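Local coordinates for putative extracellular solute-binding protein (Bordetella bronchiseptica, PDB 4P56) that binds mandelate in the periplasm and probably hands it to a TRAP-type transporter, at residues A120-T124 with S331-E335; L140-Y144 with S262-A267. All blocks are in the same frame, centred on the assembly; numbering follows the deposited sequence.

From the N terminus, the chain reaches helix 114-129, first half of contact 1, and soon afterwards strand 139-145, first half of contact 2. Contact 2 closes first, when the start of helix 263-285 returns to the strand; 117 residues intervene. Contact 1 closes last, when helix 325-340 near the C terminus packs on helix 114-129; here 206 residues intervene, so contact 2 is nested inside it. The two centres lie about 13 Å apart and are joined directly: Arg264 of contact 2 forms a salt bridge with Asp123 of contact 1, while Trp122 packs against Gly263 and Arg264. Both therefore tie the C-terminal helix, helix 114-129 and the three-stranded antiparallel sheet into one unit.

Contact 1 (A120-T124 with S331-E335); sequences AAWDT and SFRAE
Ala120 and Phe332 form the apolar heart of this helix pair, with Ala120 CB 3.6 Å from Phe332 CD1. Phe332 CG lies opposite its backbone N (chi1 169°), which brings one ring edge to the backbone of helix 114-129, where Ala121 N lies in the ring plane 3.8 Å from Phe332 CE1. Thr124 OG1 meets Phe332 at the root of its side chain, 3.3 Å from Phe332 CB. Thr124 OG1 also donates to Ala120 O (2.8 Å), a carbonyl that takes Thr124 N from the other face of its plane. A water donates to Thr124 OG1 and to Glu335 OE1 and is hydrogen-bonded to Ser331 OG, bridging the helices. Glu335, fully extended, lays its carboxylate nearly coplanar (23°) with that of Asp123; OD2 of Asp123 and OE2 of Glu335 are 2.5 Å apart, so one of the acids probably holds a proton. Arg264 is the outside partner of Asp123. Phe104 meets the Phe332 ring edge-to-face. The arrangement is a roughly antiparallel helix packing, the two short axes approaching to 9.1 Å at 145°, that places the C-terminal helix 325-340 against helix 114-129.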
loop_
_atom_site.group_PDB
_atom_site.type_symbol
_atom_site.label_atom_id
_atom_site.label_comp_id
_atom_site.label_asym_id
_atom_site.label_seq_id
_atom_site.Cartn_x
_atom_site.Cartn_y
_atom_site.Cartn_z
ATOM N N ALA A 120 -9.597 -7.420 4.210
ATOM C CA ALA A 120 -10.635 -6.596 4.814
ATOM C C ALA A 120 -10.805 -5.295 4.041
ATOM O O ALA A 120 -11.928 -4.810 3.856
ATOM C CB ALA A 120 -10.318 -6.328 6.302
ATOM N N ALA A 121 -9.713 -4.738 3.536
ATOM C CA ALA A 121 -9.823 -3.498 2.758
ATOM C C ALA A 121 -10.618 -3.712 1.482
ATOM O O ALA A 121 -11.513 -2.934 1.166
ATOM C CB ALA A 121 -8.459 -2.934 2.425
ATOM N N TRP A 122 -10.269 -4.740 0.718
ATOM C CA TRP A 122 -11.010 -5.032 -0.504
ATOM C C TRP A 122 -12.468 -5.362 -0.217
ATOM O O TRP A 122 -13.360 -4.874 -0.899
ATOM C CB TRP A 122 -10.382 -6.172 -1.319
ATOM C CG TRP A 122 -11.344 -6.593 -2.382
ATOM C CD1 TRP A 122 -12.078 -7.732 -2.423
ATOM C CD2 TRP A 122 -11.733 -5.812 -3.524
ATOM N NE1 TRP A 122 -12.901 -7.717 -3.532
ATOM C CE2 TRP A 122 -12.705 -6.546 -4.220
ATOM C CE3 TRP A 122 -11.344 -4.552 -4.016
ATOM C CZ2 TRP A 122 -13.300 -6.075 -5.395
ATOM C CZ3 TRP A 122 -11.936 -4.069 -5.162
ATOM C CH2 TRP A 122 -12.901 -4.830 -5.857
ATOM N N ASP A 123 -12.722 -6.222 0.750
ATOM C CA ASP A 123 -14.093 -6.653 0.996
ATOM C C ASP A 123 -14.928 -5.413 1.332
ATOM O O ASP A 123 -16.072 -5.279 0.892
ATOM C CB ASP A 123 -14.168 -7.689 2.126
ATOM C CG ASP A 123 -13.757 -9.105 1.680
ATOM O OD1 ASP A 123 -13.655 -9.357 0.465
ATOM O OD2 ASP A 123 -13.549 -9.990 2.551
ATOM N N THR A 124 -14.345 -4.486 2.081
ATOM C CA THR A 124 -15.090 -3.296 2.525
ATOM C C THR A 124 -15.329 -2.383 1.311
ATOM O O THR A 124 -16.450 -1.886 1.104
ATOM C CB THR A 124 -14.306 -2.556 3.610
ATOM O OG1 THR A 124 -14.152 -3.410 4.772
ATOM C CG2 THR A 124 -15.002 -1.271 4.014
ATOM N N SER A 331 -17.626 -2.552 9.464
ATOM C CA SER A 331 -17.437 -3.799 8.766
ATOM C C SER A 331 -15.948 -4.137 8.644
ATOM O O SER A 331 -15.516 -5.267 8.905
ATOM C CB SER A 331 -18.048 -3.670 7.376
ATOM O OG SER A 331 -17.969 -4.897 6.673
ATOM N N PHE A 332 -15.171 -3.149 8.220
ATOM C CA PHE A 332 -13.734 -3.340 8.106
ATOM C C PHE A 332 -13.136 -3.768 9.457
ATOM O O PHE A 332 -12.329 -4.670 9.502
ATOM C CB PHE A 332 -13.046 -2.090 7.613
ATOM C CG PHE A 332 -11.544 -2.143 7.724
ATOM C CD1 PHE A 332 -10.775 -2.809 6.764
ATOM C CD2 PHE A 332 -10.894 -1.494 8.764
ATOM C CE1 PHE A 332 -9.390 -2.843 6.860
ATOM C CE2 PHE A 332 -9.495 -1.529 8.862
ATOM C CZ PHE A 332 -8.751 -2.195 7.907
ATOM N N ARG A 333 -13.523 -3.098 10.540
ATOM C CA ARG A 333 -12.918 -3.371 11.850
ATOM C C ARG A 333 -13.264 -4.735 12.335
ATOM O O ARG A 333 -12.425 -5.410 12.951
ATOM C CB ARG A 333 -13.336 -2.328 12.889
ATOM C CG ARG A 333 -12.631 -1.028 12.615
ATOM C CD ARG A 333 -13.152 0.139 13.409
ATOM N NE ARG A 333 -12.199 1.206 13.202
ATOM C CZ ARG A 333 -12.353 2.461 13.592
ATOM N NH1 ARG A 333 -13.466 2.842 14.224
ATOM N NH2 ARG A 333 -11.378 3.329 13.332
ATOM N N ALA A 334 -14.507 -5.144 12.093
ATOM C CA ALA A 334 -14.945 -6.450 12.562
ATOM C C ALA A 334 -14.197 -7.513 11.786
ATOM O O ALA A 334 -13.722 -8.502 12.345
ATOM C CB ALA A 334 -16.423 -6.614 12.364
ATOM N N GLU A 335 -14.054 -7.285 10.493
ATOM C CA GLU A 335 -13.446 -8.299 9.642
ATOM C C GLU A 335 -11.935 -8.450 9.891
ATOM O O GLU A 335 -11.413 -9.571 9.937
ATOM C CB GLU A 335 -13.720 -7.986 8.179
ATOM C CG GLU A 335 -13.111 -9.016 7.241
ATOM C CD GLU A 335 -13.476 -8.775 5.791
ATOM O OE1 GLU A 335 -14.246 -7.820 5.516
ATOM O OE2 GLU A 335 -12.999 -9.552 4.938
HETATM O O HOH W 1 -15.762 -5.510 5.227
#

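Contact 2 (L140-Y144 with S262-A267); sequences LLGIY and SGRHLA
Leu141 O accepts a hydrogen bond from Gly263 N (2.9 Å), joining strand 139-145 to the start of helix 263-285. This end is close-packed: Ser262 CB sits 3.4 Å from the same Leu141 O, and Ser262 OG lies beside Leu141 CB while bonding to Leu258 O. Gly142 and Gly263 bring their CA atoms to 4.3 Å; having no side chains, the two glycines let the backbones come this close. With CG turned opposite its backbone N (chi1 172°), Leu266 reaches the strand with both methyls, CD1 against Gly142 CA and CD2 at the edge of the Tyr144 ring, Leu266 CD2 lying 4.2 Å from Tyr144 CD2. Farther along, the fit loosens around a water, which accepts from Ile143 N; its approach to Gly263 O is doubtfully short. Beyond it Ala267 CB touches Ile143 O at 3.4 Å. Tyr144 OH bonds His238, a residue of the mandelate pocket, and the Tyr144 ring also meets Trp274 of that pocket. Leu141 and Gly142 form a classic beta bulge opposite Val240 of strand 237-242, Trp49 and Phe45 of helix 40-56 pack on Leu141 and Leu266, and Tyr125 of helix 114-129 touches Ile143, so this edge strand lies among three helices and its sheet neighbour.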
loop_
_atom_site.group_PDB
_atom_site.type_symbol
_atom_site.label_atom_id
_atom_site.label_comp_id
_atom_site.label_asym_id
_atom_site.label_seq_id
_atom_site.Cartn_x
_atom_site.Cartn_y
_atom_site.Cartn_z
ATOM N N LEU A 140 -11.454 -1.367 -12.009
ATOM C CA LEU A 140 -10.773 -1.732 -10.772
ATOM C C LEU A 140 -10.905 -3.238 -10.574
ATOM O O LEU A 140 -11.999 -3.754 -10.415
ATOM C CB LEU A 140 -11.402 -1.000 -9.583
ATOM C CG LEU A 140 -10.854 -1.314 -8.190
ATOM C CD1 LEU A 140 -9.375 -0.978 -8.061
ATOM C CD2 LEU A 140 -11.672 -0.599 -7.107
ATOM N N LEU A 141 -9.786 -3.940 -10.570
ATOM C CA LEU A 141 -9.818 -5.391 -10.376
ATOM C C LEU A 141 -9.743 -5.739 -8.872
ATOM O O LEU A 141 -10.419 -6.650 -8.403
ATOM C CB LEU A 141 -8.684 -6.065 -11.140
ATOM C CG LEU A 141 -8.793 -6.045 -12.654
ATOM C CD1 LEU A 141 -7.536 -6.649 -13.278
ATOM C CD2 LEU A 141 -10.065 -6.802 -13.186
ATOM N N GLY A 142 -8.931 -5.014 -8.116
ATOM C CA GLY A 142 -8.747 -5.355 -6.714
ATOM C C GLY A 142 -7.873 -4.353 -5.994
ATOM O O GLY A 142 -7.283 -3.487 -6.632
ATOM N N ILE A 143 -7.826 -4.473 -4.671
ATOM C CA ILE A 143 -7.027 -3.611 -3.841
ATOM C C ILE A 143 -6.289 -4.504 -2.858
ATOM O O ILE A 143 -6.786 -5.545 -2.459
ATOM C CB ILE A 143 -7.905 -2.603 -3.068
ATOM C CG1 ILE A 143 -8.504 -1.572 -4.017
ATOM C CG2 ILE A 143 -7.100 -1.920 -1.975
ATOM C CD1 ILE A 143 -9.641 -0.735 -3.370
ATOM N N TYR A 144 -5.098 -4.096 -2.473
ATOM C CA TYR A 144 -4.358 -4.763 -1.422
ATOM C C TYR A 144 -3.668 -3.673 -0.582
ATOM O O TYR A 144 -3.650 -2.508 -0.948
ATOM C CB TYR A 144 -3.320 -5.771 -1.994
ATOM C CG TYR A 144 -2.276 -5.161 -2.927
ATOM C CD1 TYR A 144 -1.196 -4.463 -2.432
ATOM C CD2 TYR A 144 -2.387 -5.282 -4.290
ATOM C CE1 TYR A 144 -0.255 -3.900 -3.272
ATOM C CE2 TYR A 144 -1.451 -4.723 -5.148
ATOM C CZ TYR A 144 -0.393 -4.027 -4.628
ATOM O OH TYR A 144 0.545 -3.464 -5.471
ATOM N N SER A 262 -9.515 -12.024 -9.335
ATOM C CA SER A 262 -9.167 -10.701 -8.818
ATOM C C SER A 262 -9.831 -10.493 -7.459
ATOM O O SER A 262 -10.033 -11.454 -6.720
ATOM C CB SER A 262 -9.571 -9.625 -9.837
ATOM O OG SER A 262 -8.818 -9.769 -11.054
ATOM N N GLY A 263 -10.178 -9.248 -7.119
ATOM C CA GLY A 263 -10.894 -8.987 -5.879
ATOM C C GLY A 263 -10.261 -9.668 -4.679
ATOM O O GLY A 263 -9.108 -9.478 -4.404
ATOM N N ARG A 264 -11.036 -10.451 -3.945
ATOM C CA ARG A 264 -10.570 -10.991 -2.681
ATOM C C ARG A 264 -9.400 -11.966 -2.880
ATOM O O ARG A 264 -8.487 -12.081 -2.025
ATOM C CB ARG A 264 -11.743 -11.713 -2.033
ATOM C CG ARG A 264 -11.493 -12.149 -0.637
ATOM C CD ARG A 264 -12.697 -12.945 -0.230
ATOM N NE ARG A 264 -13.117 -12.606 1.109
ATOM C CZ ARG A 264 -12.477 -13.013 2.194
ATOM N NH1 ARG A 264 -11.387 -13.769 2.085
ATOM N NH2 ARG A 264 -12.930 -12.665 3.390
ATOM N N HIS A 265 -9.450 -12.701 -3.986
ATOM C CA HIS A 265 -8.383 -13.663 -4.325
ATOM C C HIS A 265 -7.063 -12.944 -4.515
ATOM O O HIS A 265 -6.040 -13.362 -3.986
ATOM C CB HIS A 265 -8.733 -14.392 -5.609
ATOM C CG HIS A 265 -7.744 -15.440 -6.001
ATOM N ND1 HIS A 265 -7.738 -16.704 -5.450
ATOM C CD2 HIS A 265 -6.742 -15.422 -6.905
ATOM C CE1 HIS A 265 -6.772 -17.417 -5.998
ATOM N NE2 HIS A 265 -6.142 -16.660 -6.879
ATOM N N LEU A 266 -7.108 -11.857 -5.278
ATOM C CA LEU A 266 -5.932 -11.003 -5.516
ATOM C C LEU A 266 -5.442 -10.357 -4.204
ATOM O O LEU A 266 -4.248 -10.310 -3.921
ATOM C CB LEU A 266 -6.321 -9.978 -6.578
ATOM C CG LEU A 266 -5.452 -8.796 -6.982
ATOM C CD1 LEU A 266 -6.045 -8.178 -8.242
ATOM C CD2 LEU A 266 -5.348 -7.736 -5.937
ATOM N N ALA A 267 -6.380 -9.878 -3.393
ATOM C CA ALA A 267 -6.041 -9.238 -2.144
ATOM C C ALA A 267 -5.235 -10.185 -1.280
ATOM O O ALA A 267 -4.205 -9.801 -0.724
ATOM C CB ALA A 267 -7.315 -8.773 -1.404
HETATM O O HOH W 2 -8.462 -7.141 -4.178
#